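Local coordinates for protein taurocyamine kinase (Schistosoma mansoni, PDB 4WOD) that reversibly transfers phosphate between ATP and taurocyamine, as a magnesium-dependent phosphagen kinase of duplicated, two-repeat architecture, at residues S157-E161 against K241-A246; Y433-I437 against K624-C630; S482-G488 against S638-L644. The protein carries 4 engineered substitutions. One frame throughout, in Å; residues are numbered along the deposited sequence.

The three contacts sample a duplicated phosphagen kinase, in which each repeat has its own eight-stranded antiparallel sheet. Interaction 1 belongs to the first repeat, where the loop leading into edge strand 162-166 meets helix 236-251. Interactions 2 and 3 lie in the second, on the other side of the chain's centre; their centres are 64 and 70 Å from that of interaction 1. With centres only 22 Å apart, they are interleaved along the chain and touch where Thr-629 packs on Ser-638. Interaction 2 fastens the N-terminal region of the repeat to its catalytic part, just before the predicted active-site Cys-631, whereas interaction 3 pairs two central strands that carry predicted ATP-binding residues.

Interaction 1 (S157-E161 against K241-A246); sequences SGEYE and KRLADA
Tyr-160 and Glu-159 reach from a 3-10 turn onto helix 236-251, which packs against the antiparallel sheet of the phosphagen kinase catalytic domain. The turn leads straight into edge strand 162-166, so the contact ties the margin of the sheet to a helix packed on it. Tyr-160 does most of the work. Its CG stands anti to its own carbonyl carbon (chi1 -56°), which sends the ring from CB toward the helix. CB itself stops short; the first ring atom to arrive is CD1, 4.0 Å from Ala-246 CB. CE1 goes deeper, lying 3.6 Å from that same methyl CB of Ala-246 and 3.8 Å from CG of Arg-242. The Ala-246 methyl thus sits over one face of the ring as a CH-pi contact, while CB of Glu-159 lies over the opposite face, offset toward the rim; Phe-215, from the sheet, adds an edge-to-face pairing. At the tip, Tyr-160 OH donates a short bond to Arg-242 O (2.6 Å), in the carbonyl plane and on a lone pair. That carbonyl also serves the helix, whose bond from Ala-246 N is weak. The hydroxyl is closely packed as well, with Tyr-160 OH just 3.1 Å from Asp-245 CB. Beside the tyrosine, the extended Glu-159 chain brings OE2 to the edge of the Arg-242 guanidinium, the two planes being 69° apart. The resulting salt bridge to NE is long and weak; the terminal nitrogens of the arginine turn instead to Gln-231 and to the carbonyl of Asn-214. A single water closes the contact, standing 2.7 Å from each of Tyr-160 OH, Glu-159 OE1 and Asp-245 OD2 and so bridging two carboxylates that do not touch.

Interaction 2 (Y433-I437 against K624-C630); sequences YSTFI and KYGYITC
Tyr-433 and Tyr-625 meet with their ring planes at 61° and their centroids 5.8 Å apart, an oblique aromatic pairing. CE2 of Tyr-625 comes 4.0 Å from CB of Tyr-433, which lies at the edge of the Tyr-625 ring, near its plane; CB of the adjacent Lys-624 lies over the centre of one face of that ring. Tyr-433 and Ile-628 run past each other in opposite directions, CG2 of Ile-628 resting 3.8 Å from CE2 of Tyr-433. Because CG of Tyr-433 is anti to the carbonyl carbon (chi1 -69°), the ring points toward the backbone at Thr-629 and Cys-630, and its OH donates to Thr-629 O over 2.8 Å, tilted 20° from the carbonyl plane. At the solvent-facing margin, the folded Lys-624 chain brings CE against CD1 of Ile-437. A water joins Tyr-433 O to the hydroxyl of Tyr-625, which also bonds Asp-441 in helix 437-448. These links connect the N-terminal part of the second repeat with the catalytic part. Aromatic and aliphatic groups supply the bulk of the contact, while each tyrosine hydroxyl has a defined polar partner. Tyr-433 thereby holds the backbone two residues before Cys-631, the predicted active-site residue, which may help to set the course of the chain into that site.

Interaction 3 (S482-G488 against S638-L644); sequences STRVRVG and SMRASVL
Arg-640 O is gripped twice, by the N-H of Arg-486 across the strands at 2.9 Å and by a water at 2.7 Å. The same water receives a bond from Arg-484 NH1, pairs with Ser-642 OG, and makes weaker links to Arg-640 NH1 and Arg-484 O. It thereby bridges the two arginines, Arg-484 and Arg-640, whose NH1 atoms stand 3.8 Å apart with guanidinium planes at 75°. Both belong to a predicted ATP site, and this cluster of positive groups is consistent with a pocket made for phosphates. Arg-486 behaves differently: its chain bends at chi2 (87°), laying the guanidinium flat over Arg-640 CB, 3.7 Å from CZ, while its NH1 hydrogen-bonds Asn-634. Beneath these side chains the strands run antiparallel, with Arg-484 opposite Ser-642 and Arg-486 opposite Arg-640 as hydrogen-bonded pairs. At the end of the ladder Gly-488 N is shared between Ser-638 O and OG. The other face is largely apolar, where CG2 of Val-485 meets Ala-641 CB at 3.6 Å and Val-487 CG1 meets the methyl CE of Met-639. Strands 588-595 and 682-687 flank the pair within the sheet, Asp-684 of the latter forming a salt bridge with Arg-640, while helices 599-614 and 695-715 pack over the face that carries Val-485 and Ala-641.

Interaction 1 (S157-E161 against K241-A246)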
loop_
_atom_site.group_PDB
_atom_site.type_symbol
_atom_site.label_atom_id
_atom_site.label_comp_id
_atom_site.label_asym_id
_atom_site.label_seq_id
_atom_site.Cartn_x
_atom_site.Cartn_y
_atom_site.Cartn_z
ATOM N N SER A 157 -35.995 -27.452 -4.775
ATOM C CA SER A 157 -36.624 -27.930 -6.010
ATOM C C SER A 157 -35.753 -27.743 -7.246
ATOM O O SER A 157 -34.583 -27.388 -7.148
ATOM C CB SER A 157 -37.978 -27.236 -6.243
ATOM O OG SER A 157 -38.972 -27.698 -5.337
ATOM N N GLY A 158 -36.372 -27.993 -8.399
ATOM C CA GLY A 158 -35.780 -27.917 -9.725
ATOM C C GLY A 158 -34.297 -27.674 -9.906
ATOM O O GLY A 158 -33.504 -28.606 -9.864
ATOM N N GLU A 159 -33.934 -26.413 -10.122
ATOM C CA GLU A 159 -32.552 -26.011 -10.417
ATOM C C GLU A 159 -31.529 -26.576 -9.437
ATOM O O GLU A 159 -30.403 -26.911 -9.810
ATOM C CB GLU A 159 -32.444 -24.484 -10.424
ATOM C CG GLU A 159 -31.055 -23.965 -10.762
ATOM C CD GLU A 159 -31.013 -22.460 -10.840
ATOM O OE1 GLU A 159 -31.901 -21.815 -10.243
ATOM O OE2 GLU A 159 -30.099 -21.923 -11.505
ATOM N N TYR A 160 -31.936 -26.704 -8.184
ATOM C CA TYR A 160 -31.001 -27.087 -7.143
ATOM C C TYR A 160 -30.909 -28.591 -6.951
ATOM O O TYR A 160 -30.132 -29.055 -6.120
ATOM C CB TYR A 160 -31.384 -26.383 -5.842
ATOM C CG TYR A 160 -31.434 -24.890 -6.060
ATOM C CD1 TYR A 160 -30.270 -24.140 -6.127
ATOM C CD2 TYR A 160 -32.638 -24.247 -6.261
ATOM C CE1 TYR A 160 -30.312 -22.778 -6.348
ATOM C CE2 TYR A 160 -32.692 -22.896 -6.490
ATOM C CZ TYR A 160 -31.526 -22.167 -6.535
ATOM O OH TYR A 160 -31.600 -20.819 -6.763
ATOM N N GLU A 161 -31.659 -29.353 -7.742
ATOM C CA GLU A 161 -31.634 -30.805 -7.604
ATOM C C GLU A 161 -30.235 -31.330 -7.845
ATOM O O GLU A 161 -29.549 -30.903 -8.773
ATOM C CB GLU A 161 -32.623 -31.479 -8.558
ATOM C CG GLU A 161 -32.654 -32.992 -8.400
ATOM C CD GLU A 161 -34.056 -33.543 -8.217
ATOM O OE1 GLU A 161 -34.661 -33.973 -9.224
ATOM O OE2 GLU A 161 -34.553 -33.551 -7.069
ATOM N N LYS A 241 -28.558 -14.296 -8.356
ATOM C CA LYS A 241 -29.945 -14.729 -8.250
ATOM C C LYS A 241 -30.038 -16.179 -7.814
ATOM O O LYS A 241 -30.869 -16.517 -6.972
ATOM C CB LYS A 241 -30.681 -14.551 -9.579
ATOM C CG LYS A 241 -31.216 -13.154 -9.797
ATOM C CD LYS A 241 -31.981 -13.041 -11.121
ATOM C CE LYS A 241 -32.167 -11.566 -11.493
ATOM N NZ LYS A 241 -33.166 -11.322 -12.596
ATOM N N ARG A 242 -29.201 -17.034 -8.397
ATOM C CA ARG A 242 -29.212 -18.460 -8.068
ATOM C C ARG A 242 -28.898 -18.659 -6.589
ATOM O O ARG A 242 -29.554 -19.439 -5.903
ATOM C CB ARG A 242 -28.206 -19.233 -8.923
ATOM C CG ARG A 242 -28.197 -20.729 -8.697
ATOM C CD ARG A 242 -27.074 -21.354 -9.508
ATOM N NE ARG A 242 -27.053 -20.703 -10.801
ATOM C CZ ARG A 242 -25.968 -20.265 -11.422
ATOM N NH1 ARG A 242 -24.768 -20.441 -10.906
ATOM N NH2 ARG A 242 -26.101 -19.660 -12.590
ATOM N N LEU A 243 -27.899 -17.925 -6.107
ATOM C CA LEU A 243 -27.551 -17.961 -4.694
ATOM C C LEU A 243 -28.678 -17.459 -3.806
ATOM O O LEU A 243 -29.015 -18.102 -2.814
ATOM C CB LEU A 243 -26.308 -17.133 -4.415
ATOM C CG LEU A 243 -25.880 -17.163 -2.943
ATOM C CD1 LEU A 243 -25.447 -18.558 -2.527
ATOM C CD2 LEU A 243 -24.742 -16.167 -2.706
ATOM N N ALA A 244 -29.245 -16.302 -4.156
ATOM C CA ALA A 244 -30.262 -15.663 -3.330
ATOM C C ALA A 244 -31.488 -16.561 -3.206
ATOM O O ALA A 244 -32.033 -16.733 -2.113
ATOM C CB ALA A 244 -30.656 -14.320 -3.904
ATOM N N ASP A 245 -31.926 -17.125 -4.329
ATOM C CA ASP A 245 -33.112 -17.997 -4.326
ATOM C C ASP A 245 -32.953 -19.166 -3.359
ATOM O O ASP A 245 -33.863 -19.453 -2.581
ATOM C CB ASP A 245 -33.414 -18.547 -5.720
ATOM C CG ASP A 245 -34.108 -17.540 -6.616
ATOM O OD1 ASP A 245 -34.603 -16.516 -6.096
ATOM O OD2 ASP A 245 -34.178 -17.789 -7.843
ATOM N N ALA A 246 -31.790 -19.810 -3.394
ATOM C CA ALA A 246 -31.539 -21.001 -2.590
ATOM C C ALA A 246 -31.563 -20.712 -1.097
ATOM O O ALA A 246 -32.164 -21.473 -0.322
ATOM C CB ALA A 246 -30.207 -21.634 -2.971
HETATM O O HOH W 1 -33.375 -20.219 -8.725
#

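Interaction 2 (Y433-I437 against K624-C630)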
loop_
_atom_site.group_PDB
_atom_site.type_symbol
_atom_site.label_atom_id
_atom_site.label_comp_id
_atom_site.label_asym_id
_atom_site.label_seq_id
_atom_site.Cartn_x
_atom_site.Cartn_y
_atom_site.Cartn_z
ATOM N N TYR A 433 11.908 17.770 -20.124
ATOM C CA TYR A 433 11.998 19.217 -20.014
ATOM C C TYR A 433 12.100 19.942 -21.362
ATOM O O TYR A 433 12.113 21.166 -21.405
ATOM C CB TYR A 433 13.186 19.612 -19.133
ATOM C CG TYR A 433 12.965 19.241 -17.681
ATOM C CD1 TYR A 433 12.237 20.074 -16.832
ATOM C CD2 TYR A 433 13.456 18.048 -17.168
ATOM C CE1 TYR A 433 12.034 19.748 -15.487
ATOM C CE2 TYR A 433 13.236 17.694 -15.826
ATOM C CZ TYR A 433 12.534 18.548 -14.996
ATOM O OH TYR A 433 12.326 18.195 -13.660
ATOM N N SER A 434 12.187 19.207 -22.449
ATOM C CA SER A 434 12.031 19.848 -23.745
ATOM C C SER A 434 10.749 19.343 -24.412
ATOM O O SER A 434 9.989 20.141 -24.948
ATOM C CB SER A 434 13.263 19.616 -24.633
ATOM O OG SER A 434 13.376 18.258 -25.011
ATOM N N THR A 435 10.510 18.029 -24.384
ATOM C CA THR A 435 9.308 17.452 -25.012
ATOM C C THR A 435 8.008 18.059 -24.461
ATOM O O THR A 435 7.038 18.306 -25.213
ATOM C CB THR A 435 9.265 15.927 -24.826
ATOM O OG1 THR A 435 10.492 15.356 -25.294
ATOM C CG2 THR A 435 8.075 15.304 -25.581
ATOM N N PHE A 436 7.990 18.320 -23.154
ATOM C CA PHE A 436 6.802 18.909 -22.516
ATOM C C PHE A 436 7.049 20.316 -21.974
ATOM O O PHE A 436 6.515 20.678 -20.919
ATOM C CB PHE A 436 6.305 18.009 -21.380
ATOM C CG PHE A 436 6.002 16.602 -21.811
ATOM C CD1 PHE A 436 4.961 16.346 -22.673
ATOM C CD2 PHE A 436 6.778 15.539 -21.376
ATOM C CE1 PHE A 436 4.682 15.057 -23.085
ATOM C CE2 PHE A 436 6.499 14.256 -21.768
ATOM C CZ PHE A 436 5.454 14.008 -22.630
ATOM N N ILE A 437 7.865 21.088 -22.687
ATOM C CA ILE A 437 8.273 22.418 -22.241
ATOM C C ILE A 437 7.064 23.340 -21.971
ATOM O O ILE A 437 7.101 24.157 -21.051
ATOM C CB ILE A 437 9.239 23.074 -23.276
ATOM C CG1 ILE A 437 9.800 24.398 -22.753
ATOM C CG2 ILE A 437 8.552 23.289 -24.636
ATOM C CD1 ILE A 437 11.102 24.830 -23.482
ATOM N N LYS A 624 18.804 25.784 -20.229
ATOM C CA LYS A 624 17.661 26.452 -19.611
ATOM C C LYS A 624 17.690 26.359 -18.069
ATOM O O LYS A 624 17.625 27.380 -17.374
ATOM C CB LYS A 624 16.339 25.844 -20.126
ATOM C CG LYS A 624 16.181 25.791 -21.662
ATOM C CD LYS A 624 14.780 25.305 -22.102
ATOM C CE LYS A 624 14.584 23.805 -21.916
ATOM N NZ LYS A 624 15.338 22.940 -22.880
ATOM N N TYR A 625 17.801 25.139 -17.538
ATOM C CA TYR A 625 17.518 24.915 -16.108
ATOM C C TYR A 625 18.701 24.486 -15.230
ATOM O O TYR A 625 18.504 24.224 -14.045
ATOM C CB TYR A 625 16.403 23.865 -15.960
ATOM C CG TYR A 625 15.177 24.168 -16.793
ATOM C CD1 TYR A 625 14.542 25.405 -16.702
ATOM C CD2 TYR A 625 14.675 23.229 -17.693
ATOM C CE1 TYR A 625 13.426 25.696 -17.476
ATOM C CE2 TYR A 625 13.562 23.507 -18.464
ATOM C CZ TYR A 625 12.948 24.739 -18.359
ATOM O OH TYR A 625 11.842 25.007 -19.138
ATOM N N GLY A 626 19.913 24.389 -15.772
ATOM C CA GLY A 626 21.025 23.923 -14.937
ATOM C C GLY A 626 20.964 22.413 -14.739
ATOM O O GLY A 626 20.594 21.698 -15.666
ATOM N N TYR A 627 21.320 21.910 -13.551
ATOM C CA TYR A 627 21.266 20.467 -13.344
ATOM C C TYR A 627 19.820 19.970 -13.391
ATOM O O TYR A 627 18.904 20.560 -12.804
ATOM C CB TYR A 627 21.976 20.045 -12.036
ATOM C CG TYR A 627 23.487 20.117 -12.209
ATOM C CD1 TYR A 627 24.148 19.203 -13.015
ATOM C CD2 TYR A 627 24.227 21.134 -11.624
ATOM C CE1 TYR A 627 25.517 19.273 -13.207
ATOM C CE2 TYR A 627 25.597 21.227 -11.809
ATOM C CZ TYR A 627 26.235 20.293 -12.603
ATOM O OH TYR A 627 27.593 20.382 -12.801
ATOM N N ILE A 628 19.627 18.909 -14.157
ATOM C CA ILE A 628 18.312 18.293 -14.319
ATOM C C ILE A 628 18.061 17.263 -13.231
ATOM O O ILE A 628 18.951 16.477 -12.894
ATOM C CB ILE A 628 18.194 17.634 -15.706
ATOM C CG1 ILE A 628 18.216 18.728 -16.773
ATOM C CG2 ILE A 628 16.919 16.756 -15.807
ATOM C CD1 ILE A 628 18.658 18.219 -18.115
ATOM N N THR A 629 16.858 17.300 -12.665
ATOM C CA THR A 629 16.442 16.394 -11.605
ATOM C C THR A 629 15.021 15.911 -11.896
ATOM O O THR A 629 14.287 16.504 -12.703
ATOM C CB THR A 629 16.491 17.063 -10.194
ATOM O OG1 THR A 629 15.603 18.186 -10.145
ATOM C CG2 THR A 629 17.904 17.557 -9.867
ATOM N N CYS A 630 14.644 14.826 -11.239
ATOM C CA CYS A 630 13.306 14.275 -11.383
ATOM C C CYS A 630 12.205 15.293 -11.050
ATOM O O CYS A 630 11.306 15.520 -11.860
ATOM C CB CYS A 630 13.181 13.031 -10.508
ATOM S SG CYS A 630 11.576 12.275 -10.523
HETATM O O HOH W 2 10.474 22.402 -19.407
#

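Interaction 3 (S482-G488 against S638-L644)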
loop_
_atom_site.group_PDB
_atom_site.type_symbol
_atom_site.label_atom_id
_atom_site.label_comp_id
_atom_site.label_asym_id
_atom_site.label_seq_id
_atom_site.Cartn_x
_atom_site.Cartn_y
_atom_site.Cartn_z
ATOM N N SER A 482 24.352 20.799 13.925
ATOM C CA SER A 482 25.031 20.160 12.801
ATOM C C SER A 482 24.765 20.882 11.486
ATOM O O SER A 482 23.787 21.613 11.347
ATOM C CB SER A 482 24.609 18.694 12.674
ATOM O OG SER A 482 23.218 18.594 12.417
ATOM N N THR A 483 25.646 20.645 10.524
ATOM C CA THR A 483 25.580 21.293 9.218
ATOM C C THR A 483 25.587 20.226 8.121
ATOM O O THR A 483 26.174 19.161 8.287
ATOM C CB THR A 483 26.760 22.276 9.039
ATOM O OG1 THR A 483 26.781 23.181 10.149
ATOM C CG2 THR A 483 26.647 23.079 7.731
ATOM N N ARG A 484 24.937 20.535 7.001
ATOM C CA ARG A 484 24.705 19.592 5.935
ATOM C C ARG A 484 24.554 20.389 4.638
ATOM O O ARG A 484 23.925 21.454 4.630
ATOM C CB ARG A 484 23.443 18.762 6.243
ATOM C CG ARG A 484 23.070 17.606 5.276
ATOM C CD ARG A 484 21.660 17.087 5.657
ATOM N NE ARG A 484 21.171 15.914 4.916
ATOM C CZ ARG A 484 20.366 15.969 3.852
ATOM N NH1 ARG A 484 19.986 17.137 3.366
ATOM N NH2 ARG A 484 19.945 14.853 3.258
ATOM N N VAL A 485 25.172 19.914 3.564
ATOM C CA VAL A 485 24.834 20.410 2.224
ATOM C C VAL A 485 24.655 19.203 1.327
ATOM O O VAL A 485 25.450 18.285 1.361
ATOM C CB VAL A 485 25.902 21.355 1.610
ATOM C CG1 VAL A 485 25.361 21.983 0.302
ATOM C CG2 VAL A 485 26.288 22.436 2.585
ATOM N N ARG A 486 23.603 19.198 0.520
ATOM C CA ARG A 486 23.442 18.124 -0.439
ATOM C C ARG A 486 23.107 18.661 -1.827
ATOM O O ARG A 486 22.674 19.817 -1.970
ATOM C CB ARG A 486 22.360 17.140 0.016
ATOM C CG ARG A 486 20.952 17.681 0.078
ATOM C CD ARG A 486 20.195 17.586 -1.271
ATOM N NE ARG A 486 18.784 17.962 -1.126
ATOM C CZ ARG A 486 18.058 18.597 -2.042
ATOM N NH1 ARG A 486 18.592 18.968 -3.198
ATOM N NH2 ARG A 486 16.783 18.867 -1.793
ATOM N N VAL A 487 23.284 17.804 -2.830
ATOM C CA VAL A 487 22.766 18.086 -4.174
ATOM C C VAL A 487 22.097 16.860 -4.770
ATOM O O VAL A 487 22.419 15.726 -4.398
ATOM C CB VAL A 487 23.872 18.556 -5.155
ATOM C CG1 VAL A 487 24.432 19.935 -4.750
ATOM C CG2 VAL A 487 24.968 17.505 -5.268
ATOM N N GLY A 488 21.163 17.088 -5.697
ATOM C CA GLY A 488 20.670 16.022 -6.545
ATOM C C GLY A 488 21.457 15.950 -7.846
ATOM O O GLY A 488 21.949 16.972 -8.304
ATOM N N SER A 638 20.356 22.423 -7.643
ATOM C CA SER A 638 19.841 21.264 -6.935
ATOM C C SER A 638 20.429 21.172 -5.537
ATOM O O SER A 638 20.612 20.080 -5.028
ATOM C CB SER A 638 20.144 19.976 -7.698
ATOM O OG SER A 638 19.373 18.914 -7.165
ATOM N N MET A 639 20.742 22.318 -4.949
ATOM C CA MET A 639 21.546 22.382 -3.732
ATOM C C MET A 639 20.743 22.846 -2.556
ATOM O O MET A 639 20.080 23.880 -2.608
ATOM C CB MET A 639 22.740 23.316 -3.907
ATOM C CG MET A 639 23.613 23.420 -2.658
ATOM S SD MET A 639 25.167 24.298 -2.944
ATOM C CE MET A 639 26.141 22.968 -3.694
ATOM N N ARG A 640 20.830 22.080 -1.481
ATOM C CA ARG A 640 20.216 22.445 -0.232
ATOM C C ARG A 640 21.259 22.384 0.874
ATOM O O ARG A 640 21.754 21.305 1.211
ATOM C CB ARG A 640 19.026 21.522 0.074
ATOM C CG ARG A 640 18.271 21.860 1.361
ATOM C CD ARG A 640 17.176 20.807 1.601
ATOM N NE ARG A 640 16.365 21.043 2.790
ATOM C CZ ARG A 640 16.732 20.736 4.034
ATOM N NH1 ARG A 640 17.921 20.196 4.271
ATOM N NH2 ARG A 640 15.909 20.975 5.048
ATOM N N ALA A 641 21.621 23.557 1.387
ATOM C CA ALA A 641 22.485 23.664 2.557
ATOM C C ALA A 641 21.632 23.949 3.778
ATOM O O ALA A 641 20.708 24.764 3.732
ATOM C CB ALA A 641 23.511 24.751 2.376
ATOM N N SER A 642 21.962 23.318 4.889
ATOM C CA SER A 642 21.095 23.422 6.036
ATOM C C SER A 642 21.859 23.307 7.333
ATOM O O SER A 642 22.994 22.824 7.360
ATOM C CB SER A 642 20.004 22.348 5.968
ATOM O OG SER A 642 20.557 21.057 6.125
ATOM N N VAL A 643 21.232 23.779 8.406
ATOM C CA VAL A 643 21.763 23.606 9.754
ATOM C C VAL A 643 20.666 23.158 10.692
ATOM O O VAL A 643 19.496 23.485 10.503
ATOM C CB VAL A 643 22.387 24.911 10.327
ATOM C CG1 VAL A 643 23.652 25.280 9.578
ATOM C CG2 VAL A 643 21.369 26.059 10.321
ATOM N N LEU A 644 21.053 22.404 11.712
ATOM C CA LEU A 644 20.169 22.157 12.831
ATOM C C LEU A 644 20.433 23.259 13.866
ATOM O O LEU A 644 21.474 23.266 14.528
ATOM C CB LEU A 644 20.403 20.764 13.407
ATOM C CG LEU A 644 19.270 20.209 14.262
ATOM C CD1 LEU A 644 17.929 20.527 13.618
ATOM C CD2 LEU A 644 19.449 18.719 14.414
HETATM O O HOH W 3 20.902 20.139 3.477
#